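Local coordinates for TrwG protein (Bartonella grahamii, PDB 4NHF), which is a VirB8-family component of a type IV secretion machinery, probably contributing to assembly of the secretion channel, and is present here as its soluble domain, at residues V44-L49 / R108-N113; L66-T71 / Q81-I86; A72-A77 / L163-T168; R121-Q126 / K137-A142. One frame throughout, in Å; residues are numbered along the deposited sequence.

Starting at the N terminus, helix 42-57 lays its first turns against strand 102-112 in interaction 1, closing a loop that holds most of the helical layer. Interaction 2 is nested inside that loop and pairs helix 64-73 with helix 77-86. Where the first of these two helices ends, residues 72-77 meet the start of the last strand, 165-174; this interaction 3 crosses both earlier ones along the chain and touches each of them, through W48 with F165 and through Y84 with A72. Interaction 4 lies within the loop closed by interaction 3 and joins the middle strands 117-127 and 138-148, next to the strand used by interaction 1.

Interaction 1. Residues V44-L49 / R108-N113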
# COMPACT_ATOMS: atom_id res chain seq x y z
N VAL A 44 -12.67 -6.59 -6.95
CA VAL A 44 -11.33 -6.35 -7.40
C VAL A 44 -11.17 -4.85 -7.84
O VAL A 44 -10.15 -4.19 -7.49
CB VAL A 44 -10.93 -7.34 -8.51
CG1 VAL A 44 -9.61 -6.99 -9.17
CG2 VAL A 44 -10.90 -8.81 -8.00
N ASP A 45 -12.17 -4.30 -8.57
CA ASP A 45 -12.10 -2.90 -8.98
C ASP A 45 -12.01 -1.97 -7.78
O ASP A 45 -11.21 -1.07 -7.79
CB ASP A 45 -13.30 -2.45 -9.80
CG ASP A 45 -13.40 -3.16 -11.16
OD1 ASP A 45 -12.47 -3.80 -11.66
OD2 ASP A 45 -14.43 -2.92 -11.77
N ARG A 46 -12.83 -2.20 -6.75
CA ARG A 46 -12.81 -1.39 -5.57
C ARG A 46 -11.46 -1.43 -4.89
O ARG A 46 -10.97 -0.39 -4.43
CB ARG A 46 -13.93 -1.83 -4.60
CG ARG A 46 -15.32 -1.33 -5.00
CD ARG A 46 -16.40 -1.56 -3.92
NE ARG A 46 -17.49 -0.61 -4.26
CZ ARG A 46 -18.50 -0.91 -5.08
NH1 ARG A 46 -19.43 -0.00 -5.36
NH2 ARG A 46 -18.62 -2.16 -5.59
N TYR A 47 -10.86 -2.62 -4.78
CA TYR A 47 -9.49 -2.72 -4.29
C TYR A 47 -8.53 -1.73 -4.95
O TYR A 47 -7.87 -0.89 -4.28
CB TYR A 47 -8.93 -4.16 -4.39
CG TYR A 47 -7.51 -4.21 -3.92
CD1 TYR A 47 -7.20 -4.20 -2.55
CD2 TYR A 47 -6.48 -4.24 -4.83
CE1 TYR A 47 -5.88 -4.20 -2.13
CE2 TYR A 47 -5.16 -4.23 -4.40
CZ TYR A 47 -4.87 -4.23 -3.06
OH TYR A 47 -3.58 -4.24 -2.65
N TRP A 48 -8.45 -1.81 -6.27
CA TRP A 48 -7.49 -1.03 -7.03
C TRP A 48 -7.84 0.46 -7.09
O TRP A 48 -6.96 1.33 -7.00
CB TRP A 48 -7.31 -1.64 -8.44
CG TRP A 48 -6.56 -2.88 -8.38
CD1 TRP A 48 -7.04 -4.16 -8.56
CD2 TRP A 48 -5.18 -3.02 -8.10
NE1 TRP A 48 -6.04 -5.07 -8.37
CE2 TRP A 48 -4.88 -4.39 -8.10
CE3 TRP A 48 -4.17 -2.12 -7.79
CZ2 TRP A 48 -3.61 -4.88 -7.83
CZ3 TRP A 48 -2.89 -2.60 -7.57
CH2 TRP A 48 -2.63 -3.97 -7.59
N LEU A 49 -9.13 0.78 -7.18
CA LEU A 49 -9.53 2.19 -7.19
C LEU A 49 -9.20 2.84 -5.85
O LEU A 49 -8.76 3.99 -5.82
CB LEU A 49 -11.00 2.37 -7.50
CG LEU A 49 -11.35 2.06 -8.97
CD1 LEU A 49 -12.80 1.75 -9.03
CD2 LEU A 49 -10.97 3.18 -9.93
N ARG A 108 -14.58 7.57 1.48
CA ARG A 108 -15.89 7.36 2.05
C ARG A 108 -16.73 6.36 1.28
O ARG A 108 -17.40 5.53 1.90
CB ARG A 108 -16.61 8.67 2.19
CG ARG A 108 -15.91 9.60 3.18
CD ARG A 108 -15.84 9.03 4.61
NE ARG A 108 -17.15 9.22 5.26
CZ ARG A 108 -17.93 8.27 5.76
NH1 ARG A 108 -17.55 6.98 5.76
NH2 ARG A 108 -19.09 8.61 6.28
N SER A 109 -16.70 6.41 -0.04
CA SER A 109 -17.54 5.50 -0.85
C SER A 109 -17.03 5.41 -2.26
O SER A 109 -16.38 6.30 -2.74
CB SER A 109 -19.04 5.91 -0.82
OG SER A 109 -19.25 7.05 -1.61
N ILE A 110 -17.34 4.31 -2.91
CA ILE A 110 -16.84 4.06 -4.24
C ILE A 110 -18.03 3.52 -5.04
O ILE A 110 -18.59 2.49 -4.70
CB ILE A 110 -15.70 3.00 -4.25
CG1 ILE A 110 -14.46 3.52 -3.51
CG2 ILE A 110 -15.38 2.63 -5.67
CD1 ILE A 110 -13.40 2.43 -3.27
N GLN A 111 -18.41 4.23 -6.09
CA GLN A 111 -19.47 3.75 -6.97
C GLN A 111 -18.87 3.36 -8.30
O GLN A 111 -18.09 4.09 -8.85
CB GLN A 111 -20.57 4.80 -7.22
CG GLN A 111 -21.29 5.27 -5.98
CD GLN A 111 -20.43 6.20 -5.13
OE1 GLN A 111 -19.79 7.15 -5.62
NE2 GLN A 111 -20.36 5.90 -3.83
N LEU A 112 -19.34 2.24 -8.85
CA LEU A 112 -18.97 1.80 -10.19
C LEU A 112 -20.16 1.81 -11.15
O LEU A 112 -21.26 1.43 -10.77
CB LEU A 112 -18.53 0.33 -10.10
CG LEU A 112 -17.49 -0.07 -9.06
CD1 LEU A 112 -17.19 -1.53 -9.29
CD2 LEU A 112 -16.27 0.78 -9.23
N ASN A 113 -19.93 2.15 -12.41
CA ASN A 113 -20.97 1.87 -13.44
C ASN A 113 -20.76 0.61 -14.28
O ASN A 113 -21.47 0.39 -15.23
CB ASN A 113 -21.18 3.04 -14.37
CG ASN A 113 -20.15 3.10 -15.47
OD1 ASN A 113 -19.14 2.35 -15.48
ND2 ASN A 113 -20.39 4.01 -16.42
O HOH W 1 -21.39 0.96 -7.21
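The guanidinium group of R46 takes hold of the backbone carbonyl of I110: NH1 donates to I110 O at 2.7 Å with an N-H...O angle of 153°, and NE adds a weak bond to the same oxygen. Both the carbonyl and a water lie at the edge of the guanidinium plane, and the water accepts from R46 NH1 and from L112 N, so it carries the link two residues along the strand. L112 covers one face of the group, with CD1 4.0 Å from R46 NH2. The arginine chain reaches this place extended from CG to NE, sliding past I110 so that R46 CG and I110 CG2 come within 4.0 Å.

One helical turn away, L49 CD1 packs on L112 CD2 at 3.6 Å and more loosely on I110 CG2. I110 and L112, two apart on the strand, thus present the same face to the helix. This is helix-on-sheet packing in a VirB8 domain of the NTF2-like type, where the N-to-C directions of residues 44-49 and 108-112 differ by 128°.

Further out, R46 NH2 forms a salt bridge with E42 of its own helix. D45 OD2, 4.0 Å from L112 CD1, is hydrogen-bonded to Y146 OH, and D45 OD1 to Y148 OH. L159 of the second subunit packs on R46 and I110, and Q111, on the far face of the strand, gives its NE2 to S109 OG at 2.7 Å.

Interaction 2. Residues L66-T71 / Q81-I86; sequences LNYDTT and QEYYKI
The ring of Y83 receives a methyl on one face: T71 CG2 stands 3.4 Å from the ring centroid and almost on its normal, a closely centred CH-pi contact. The threonine OG1 lies beside the backbone N, which leaves CG2 anti to that nitrogen and aimed at the ring, while OG1 donates to N67 O of its own helix at 2.8 Å. That carbonyl also accepts from T71 N, the two donors arriving from opposite faces of its plane.

Y68 meets the same tyrosine obliquely. The two planes are 46° apart, with Y68 CD1 3.5 Å from Y83 CE2, and the phenol oxygen Y83 OH comes close to Y68 CA. The ring of Y84 is nearer to parallel with that of Y68, 23° apart, but slid so far along that the two barely overlap; Y68 OH therefore lies 3.2 Å from Y84 CD1. A water 2.7 Å from Y68 OH also reaches toward the carbonyl oxygen of Y84. Together Y68, Y83 and Y84 make an aromatic cluster.

Segments 66-71 and 81-86 of the two helices run nearly antiparallel, at 161°, with axes 11.1 Å apart at closest approach, a spacing filled by the tyrosines. Y87 extends the cluster from Y83. T71 also packs against Y52, N55 and R56, which places the helical pair beside helix 42-57, which itself packs on the sheet.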
# COMPACT_ATOMS: atom_id res chain seq x y z
N LEU A 66 7.24 6.01 -2.69
CA LEU A 66 6.24 4.98 -2.87
C LEU A 66 4.87 5.48 -3.42
O LEU A 66 4.25 4.80 -4.27
CB LEU A 66 6.00 4.28 -1.57
CG LEU A 66 4.86 3.30 -1.50
CD1 LEU A 66 5.22 2.08 -2.30
CD2 LEU A 66 4.70 2.92 -0.03
N ASN A 67 4.36 6.57 -2.87
CA ASN A 67 3.07 7.09 -3.35
C ASN A 67 3.14 7.54 -4.80
O ASN A 67 2.29 7.16 -5.63
CB ASN A 67 2.54 8.21 -2.49
CG ASN A 67 2.17 7.80 -1.07
OD1 ASN A 67 2.45 8.59 -0.11
ND2 ASN A 67 1.66 6.58 -0.89
N TYR A 68 4.19 8.28 -5.13
CA TYR A 68 4.40 8.79 -6.48
C TYR A 68 4.65 7.66 -7.48
O TYR A 68 4.00 7.60 -8.53
CB TYR A 68 5.57 9.73 -6.44
CG TYR A 68 5.96 10.47 -7.71
CD1 TYR A 68 5.46 11.75 -7.97
CD2 TYR A 68 6.90 9.94 -8.58
CE1 TYR A 68 5.84 12.45 -9.09
CE2 TYR A 68 7.28 10.62 -9.71
CZ TYR A 68 6.75 11.90 -9.95
OH TYR A 68 7.13 12.61 -11.09
N ASP A 69 5.57 6.75 -7.14
CA ASP A 69 5.82 5.61 -7.99
C ASP A 69 4.57 4.76 -8.24
O ASP A 69 4.35 4.32 -9.35
CB ASP A 69 6.93 4.73 -7.42
CG ASP A 69 8.29 5.34 -7.59
OD1 ASP A 69 8.44 6.43 -8.20
OD2 ASP A 69 9.22 4.76 -7.03
N THR A 70 3.80 4.50 -7.20
CA THR A 70 2.61 3.68 -7.34
C THR A 70 1.59 4.39 -8.20
O THR A 70 1.00 3.79 -9.16
CB THR A 70 2.02 3.31 -5.97
OG1 THR A 70 3.05 2.64 -5.19
CG2 THR A 70 0.80 2.43 -6.16
N THR A 71 1.38 5.66 -7.91
CA THR A 71 0.42 6.44 -8.68
C THR A 71 0.83 6.39 -10.16
O THR A 71 0.00 6.10 -11.02
CB THR A 71 0.32 7.92 -8.18
OG1 THR A 71 -0.14 7.95 -6.82
CG2 THR A 71 -0.68 8.72 -9.07
N GLN A 81 0.94 12.36 -16.80
CA GLN A 81 1.41 13.71 -17.04
C GLN A 81 0.61 14.72 -16.26
O GLN A 81 1.15 15.69 -15.81
CB GLN A 81 1.40 14.06 -18.54
CG GLN A 81 2.39 13.24 -19.37
CD GLN A 81 3.82 13.38 -18.89
OE1 GLN A 81 4.55 12.39 -18.71
NE2 GLN A 81 4.21 14.59 -18.60
N GLU A 82 -0.69 14.48 -16.11
CA GLU A 82 -1.52 15.32 -15.27
C GLU A 82 -1.08 15.23 -13.84
O GLU A 82 -0.93 16.26 -13.19
CB GLU A 82 -2.97 14.96 -15.39
CG GLU A 82 -3.51 15.35 -16.75
CD GLU A 82 -4.76 14.57 -17.18
OE1 GLU A 82 -5.24 13.65 -16.45
OE2 GLU A 82 -5.27 14.88 -18.29
N TYR A 83 -0.79 14.02 -13.36
CA TYR A 83 -0.35 13.81 -11.97
C TYR A 83 1.02 14.44 -11.74
O TYR A 83 1.23 15.13 -10.74
CB TYR A 83 -0.31 12.30 -11.63
CG TYR A 83 0.34 12.02 -10.28
CD1 TYR A 83 -0.28 12.39 -9.09
CD2 TYR A 83 1.54 11.35 -10.21
CE1 TYR A 83 0.32 12.13 -7.85
CE2 TYR A 83 2.17 11.10 -8.99
CZ TYR A 83 1.55 11.47 -7.81
OH TYR A 83 2.17 11.17 -6.62
N TYR A 84 1.95 14.26 -12.68
CA TYR A 84 3.26 14.88 -12.52
C TYR A 84 3.26 16.40 -12.35
O TYR A 84 4.11 16.97 -11.65
CB TYR A 84 4.18 14.53 -13.69
CG TYR A 84 4.51 13.07 -13.85
CD1 TYR A 84 4.44 12.18 -12.79
CD2 TYR A 84 4.95 12.58 -15.09
CE1 TYR A 84 4.79 10.86 -12.94
CE2 TYR A 84 5.30 11.26 -15.25
CZ TYR A 84 5.21 10.40 -14.16
OH TYR A 84 5.55 9.09 -14.30
N LYS A 85 2.30 17.06 -12.98
CA LYS A 85 2.17 18.49 -12.88
C LYS A 85 2.03 18.93 -11.45
O LYS A 85 2.54 19.96 -11.09
CB LYS A 85 1.00 19.01 -13.74
CG LYS A 85 1.39 19.18 -15.19
CD LYS A 85 0.27 18.86 -16.16
CE LYS A 85 -0.88 19.84 -16.10
NZ LYS A 85 -1.84 19.50 -17.21
N ILE A 86 1.37 18.13 -10.61
CA ILE A 86 1.23 18.48 -9.17
C ILE A 86 2.58 18.56 -8.43
O ILE A 86 2.77 19.31 -7.44
CB ILE A 86 0.37 17.42 -8.49
CG1 ILE A 86 -1.04 17.46 -9.08
CG2 ILE A 86 0.35 17.65 -6.98
CD1 ILE A 86 -1.89 16.31 -8.60
O HOH W 2 6.79 15.28 -11.17

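Interaction 3. Residues A72-A77 / L163-T168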
# COMPACT_ATOMS: atom_id res chain seq x y z
N ALA A 72 2.10 6.67 -10.45
CA ALA A 72 2.57 6.70 -11.84
C ALA A 72 2.35 5.36 -12.51
O ALA A 72 1.90 5.32 -13.61
CB ALA A 72 4.04 7.06 -11.93
N LEU A 73 2.71 4.27 -11.84
CA LEU A 73 2.59 2.93 -12.42
C LEU A 73 1.17 2.52 -12.74
O LEU A 73 0.90 1.79 -13.70
CB LEU A 73 3.17 1.95 -11.43
CG LEU A 73 2.97 0.50 -11.80
CD1 LEU A 73 4.05 0.10 -12.76
CD2 LEU A 73 3.08 -0.24 -10.49
N LEU A 74 0.24 2.98 -11.91
CA LEU A 74 -1.18 2.69 -12.10
C LEU A 74 -1.94 3.62 -13.08
O LEU A 74 -3.14 3.46 -13.25
CB LEU A 74 -1.85 2.69 -10.72
CG LEU A 74 -1.35 1.64 -9.68
CD1 LEU A 74 -2.24 1.71 -8.44
CD2 LEU A 74 -1.45 0.22 -10.24
N SER A 75 -1.24 4.56 -13.70
CA SER A 75 -1.86 5.60 -14.51
C SER A 75 -1.45 5.44 -15.97
O SER A 75 -0.25 5.23 -16.28
CB SER A 75 -1.38 7.00 -14.06
OG SER A 75 -1.69 7.34 -12.70
N ALA A 76 -2.42 5.54 -16.88
CA ALA A 76 -2.10 5.64 -18.31
C ALA A 76 -1.21 6.88 -18.59
O ALA A 76 -1.10 7.77 -17.77
CB ALA A 76 -3.36 5.69 -19.16
N ALA A 77 -0.58 6.95 -19.75
CA ALA A 77 0.43 8.03 -20.02
C ALA A 77 -0.12 9.46 -19.85
O ALA A 77 0.50 10.28 -19.17
CB ALA A 77 1.04 7.86 -21.40
N LEU A 163 -2.06 -7.13 -12.49
CA LEU A 163 -3.08 -7.20 -13.54
C LEU A 163 -3.00 -6.13 -14.66
O LEU A 163 -3.84 -6.15 -15.58
CB LEU A 163 -4.46 -7.08 -12.86
CG LEU A 163 -4.72 -8.03 -11.67
CD1 LEU A 163 -6.11 -7.80 -11.08
CD2 LEU A 163 -4.56 -9.49 -12.09
N GLY A 164 -2.05 -5.22 -14.56
CA GLY A 164 -1.97 -4.00 -15.37
C GLY A 164 -3.19 -3.08 -15.25
O GLY A 164 -3.73 -2.59 -16.26
N PHE A 165 -3.64 -2.87 -14.02
CA PHE A 165 -4.62 -1.84 -13.73
C PHE A 165 -4.10 -0.53 -14.30
O PHE A 165 -2.89 -0.19 -14.10
CB PHE A 165 -4.81 -1.72 -12.23
CG PHE A 165 -5.86 -0.71 -11.81
CD1 PHE A 165 -7.21 -0.94 -12.06
CD2 PHE A 165 -5.49 0.46 -11.15
CE1 PHE A 165 -8.18 -0.04 -11.64
CE2 PHE A 165 -6.47 1.36 -10.72
CZ PHE A 165 -7.80 1.11 -10.96
N GLN A 166 -5.00 0.23 -14.94
CA GLN A 166 -4.66 1.51 -15.52
C GLN A 166 -5.81 2.50 -15.39
O GLN A 166 -6.91 2.27 -15.84
CB GLN A 166 -4.29 1.44 -16.98
CG GLN A 166 -3.08 0.60 -17.28
CD GLN A 166 -1.80 1.37 -17.08
OE1 GLN A 166 -1.26 1.95 -18.04
NE2 GLN A 166 -1.28 1.38 -15.83
N ILE A 167 -5.53 3.61 -14.74
CA ILE A 167 -6.45 4.74 -14.69
C ILE A 167 -6.29 5.46 -16.03
O ILE A 167 -5.19 5.93 -16.34
CB ILE A 167 -6.05 5.67 -13.53
CG1 ILE A 167 -6.11 4.91 -12.20
CG2 ILE A 167 -6.91 6.94 -13.50
CD1 ILE A 167 -7.50 4.64 -11.71
N THR A 168 -7.35 5.55 -16.81
CA THR A 168 -7.29 6.24 -18.11
C THR A 168 -7.79 7.66 -18.10
O THR A 168 -7.56 8.40 -19.05
CB THR A 168 -8.10 5.43 -19.14
OG1 THR A 168 -9.41 5.20 -18.61
CG2 THR A 168 -7.39 4.11 -19.33
O HOH W 3 1.55 3.36 -17.14
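Backbone hydrogen bonds carry the contact between L74, A76 and I167. I167 N donates to L74 O at 2.8 Å, with an N-H...O angle of 167° and in the carbonyl plane, and A76 N donates to I167 O at the same length. The paired bonds make a single beta bridge between S75 and I167. Beside them Q166 CA approaches L74 O, a CA-H...O contact that gives this carbonyl a second, weaker partner.

Among polar side chains, Q166 does the reaching across. Its chain bends at chi2 (-83°) and curls back over its own strand, where NE2 donates to F165 O at 2.8 Å with the acceptor in the amide plane. The same nitrogen makes a weak bond to L73 O at 3.1 Å, so one NH2 group spans the last turn of the helix and the first strand residue. At the other end of the amide, a water donates to Q166 OE1 and to S75 O. S75, whose CB points away from the strand, has its OG hydrogen-bonded with Y52 OH and T71 O.

Apolar contacts are fewer. L74 CD2 comes to the edge of the F165 ring, 4.1 Å from CD2 of that ring, and A76 CB lies 4.3 Å from T168 CG2. F165 in turn meets W48 and sets an edge-to-face contact with Y148.

A76 occupies the N-cap position of helix 77-86. The short link between two helices is thus fastened by one bridge to edge strand 165-174, joining the helical layer to the antiparallel sheet of this NTF2-like VirB8 domain.

Interaction 4. Residues R121-Q126 / K137-A142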
# COMPACT_ATOMS: atom_id res chain seq x y z
N ARG A 121 -15.83 9.08 -3.57
CA ARG A 121 -16.06 10.15 -2.62
C ARG A 121 -15.04 10.05 -1.46
O ARG A 121 -14.94 9.02 -0.80
CB ARG A 121 -17.52 10.14 -2.18
CG ARG A 121 -18.43 10.33 -3.41
CD ARG A 121 -19.96 10.26 -3.24
NE ARG A 121 -20.63 10.16 -4.59
CZ ARG A 121 -21.19 11.15 -5.24
NH1 ARG A 121 -21.35 12.33 -4.68
NH2 ARG A 121 -21.70 10.96 -6.42
N PHE A 122 -14.26 11.09 -1.26
CA PHE A 122 -13.22 11.04 -0.24
C PHE A 122 -13.02 12.39 0.43
O PHE A 122 -13.49 13.41 -0.08
CB PHE A 122 -11.92 10.49 -0.82
CG PHE A 122 -11.27 11.37 -1.85
CD1 PHE A 122 -11.67 11.34 -3.15
CD2 PHE A 122 -10.25 12.24 -1.49
CE1 PHE A 122 -11.08 12.11 -4.10
CE2 PHE A 122 -9.64 13.03 -2.43
CZ PHE A 122 -10.04 12.98 -3.74
N THR A 123 -12.40 12.39 1.61
CA THR A 123 -11.92 13.66 2.23
C THR A 123 -10.42 13.68 2.38
O THR A 123 -9.76 12.62 2.55
CB THR A 123 -12.42 13.87 3.67
OG1 THR A 123 -11.99 12.75 4.44
CG2 THR A 123 -13.85 13.96 3.73
N THR A 124 -9.88 14.89 2.34
CA THR A 124 -8.51 15.12 2.66
C THR A 124 -8.39 16.14 3.79
O THR A 124 -9.27 17.00 3.96
CB THR A 124 -7.69 15.61 1.45
OG1 THR A 124 -8.21 16.82 0.95
CG2 THR A 124 -7.68 14.59 0.38
N GLN A 125 -7.33 16.02 4.58
CA GLN A 125 -7.10 16.93 5.68
C GLN A 125 -5.65 17.22 5.74
O GLN A 125 -4.84 16.29 5.86
CB GLN A 125 -7.50 16.26 6.97
CG GLN A 125 -7.12 17.03 8.23
CD GLN A 125 -7.95 18.27 8.37
OE1 GLN A 125 -9.12 18.18 8.70
NE2 GLN A 125 -7.36 19.44 8.12
N GLN A 126 -5.30 18.51 5.71
CA GLN A 126 -3.90 18.90 5.81
C GLN A 126 -3.53 19.00 7.28
O GLN A 126 -4.33 19.50 8.09
CB GLN A 126 -3.61 20.24 5.11
CG GLN A 126 -2.11 20.54 5.03
CD GLN A 126 -1.71 21.47 3.89
OE1 GLN A 126 -2.10 21.25 2.76
NE2 GLN A 126 -0.90 22.50 4.18
N LYS A 137 -11.48 20.00 6.71
CA LYS A 137 -11.61 18.83 5.83
C LYS A 137 -12.09 19.28 4.48
O LYS A 137 -12.96 20.14 4.39
CB LYS A 137 -12.64 17.86 6.38
CG LYS A 137 -12.02 16.57 6.88
CD LYS A 137 -13.10 15.62 7.35
CE LYS A 137 -13.66 16.04 8.70
NZ LYS A 137 -15.09 15.63 8.84
N GLN A 138 -11.50 18.73 3.43
CA GLN A 138 -12.01 18.96 2.09
C GLN A 138 -12.71 17.73 1.59
O GLN A 138 -12.10 16.66 1.57
CB GLN A 138 -10.88 19.26 1.16
CG GLN A 138 -9.91 20.22 1.78
CD GLN A 138 -9.68 21.37 0.89
OE1 GLN A 138 -10.59 22.20 0.69
NE2 GLN A 138 -8.49 21.45 0.32
N HIS A 139 -13.94 17.91 1.15
CA HIS A 139 -14.76 16.89 0.54
C HIS A 139 -14.58 16.97 -0.93
O HIS A 139 -14.83 18.00 -1.56
CB HIS A 139 -16.22 17.07 0.92
CG HIS A 139 -16.43 17.12 2.39
ND1 HIS A 139 -16.44 18.30 3.10
CD2 HIS A 139 -16.54 16.13 3.30
CE1 HIS A 139 -16.60 18.04 4.38
NE2 HIS A 139 -16.65 16.73 4.53
N GLN A 140 -14.15 15.85 -1.46
CA GLN A 140 -13.75 15.72 -2.83
C GLN A 140 -14.48 14.56 -3.44
O GLN A 140 -14.90 13.60 -2.76
CB GLN A 140 -12.24 15.42 -2.94
CG GLN A 140 -11.28 16.48 -2.50
CD GLN A 140 -11.49 17.77 -3.22
OE1 GLN A 140 -11.84 18.77 -2.57
NE2 GLN A 140 -11.30 17.79 -4.56
N ILE A 141 -14.56 14.63 -4.76
CA ILE A 141 -15.09 13.54 -5.60
C ILE A 141 -14.11 13.30 -6.70
O ILE A 141 -13.81 14.23 -7.43
CB ILE A 141 -16.38 13.90 -6.33
CG1 ILE A 141 -17.42 14.45 -5.40
CG2 ILE A 141 -16.97 12.68 -7.08
CD1 ILE A 141 -17.87 13.43 -4.42
N ALA A 142 -13.64 12.05 -6.86
CA ALA A 142 -12.79 11.67 -7.98
C ALA A 142 -13.69 10.97 -9.03
O ALA A 142 -14.43 10.03 -8.68
CB ALA A 142 -11.69 10.72 -7.55
O HOH W 4 -10.66 19.95 9.89
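Strands 117-127 and 138-148 run antiparallel, with F122-Q140 and T124-Q138 as hydrogen-bonded pairs whose four N-H...O bonds are 2.9 to 3.0 Å long, Q138 N to T124 O being the straightest at 175°, and with T123-H139, between them, and R121-I141, beyond F122, as non-hydrogen-bonded pairs. T123 CA also comes within 3.1 Å of Q138 O.

On the face of F122 and Q140, the phenylalanine leans across to its partner. Its CG lies between the backbone N and the carbonyl carbon (chi1 67°), which carries the ring over the neighbouring strand, and Q140 CB sits over one face, 3.6 Å from the centroid. A142 CB lies 3.8 Å from F122 CE1. This is the beta hairpin at the middle of the four-stranded antiparallel sheet, with V53 and E57 of helix 42-57 also packing on F122 and Q140 NE2 bonded to S172 on the next strand.

On the other face, R121 and I141 lie side by side, with CD1 of the isoleucine 3.3 Å from R121 CG, and the extended arginine donates through NE to Q111 OE1. T123 CG2 meets H139 CD2 at 3.5 Å, the two side chains again pointing the same way. Toward the hairpin loop, Q125 OE1 accepts a water bond that continues weakly to K137 N, and Q125 NE2 donates to Q126 O and to G135 O.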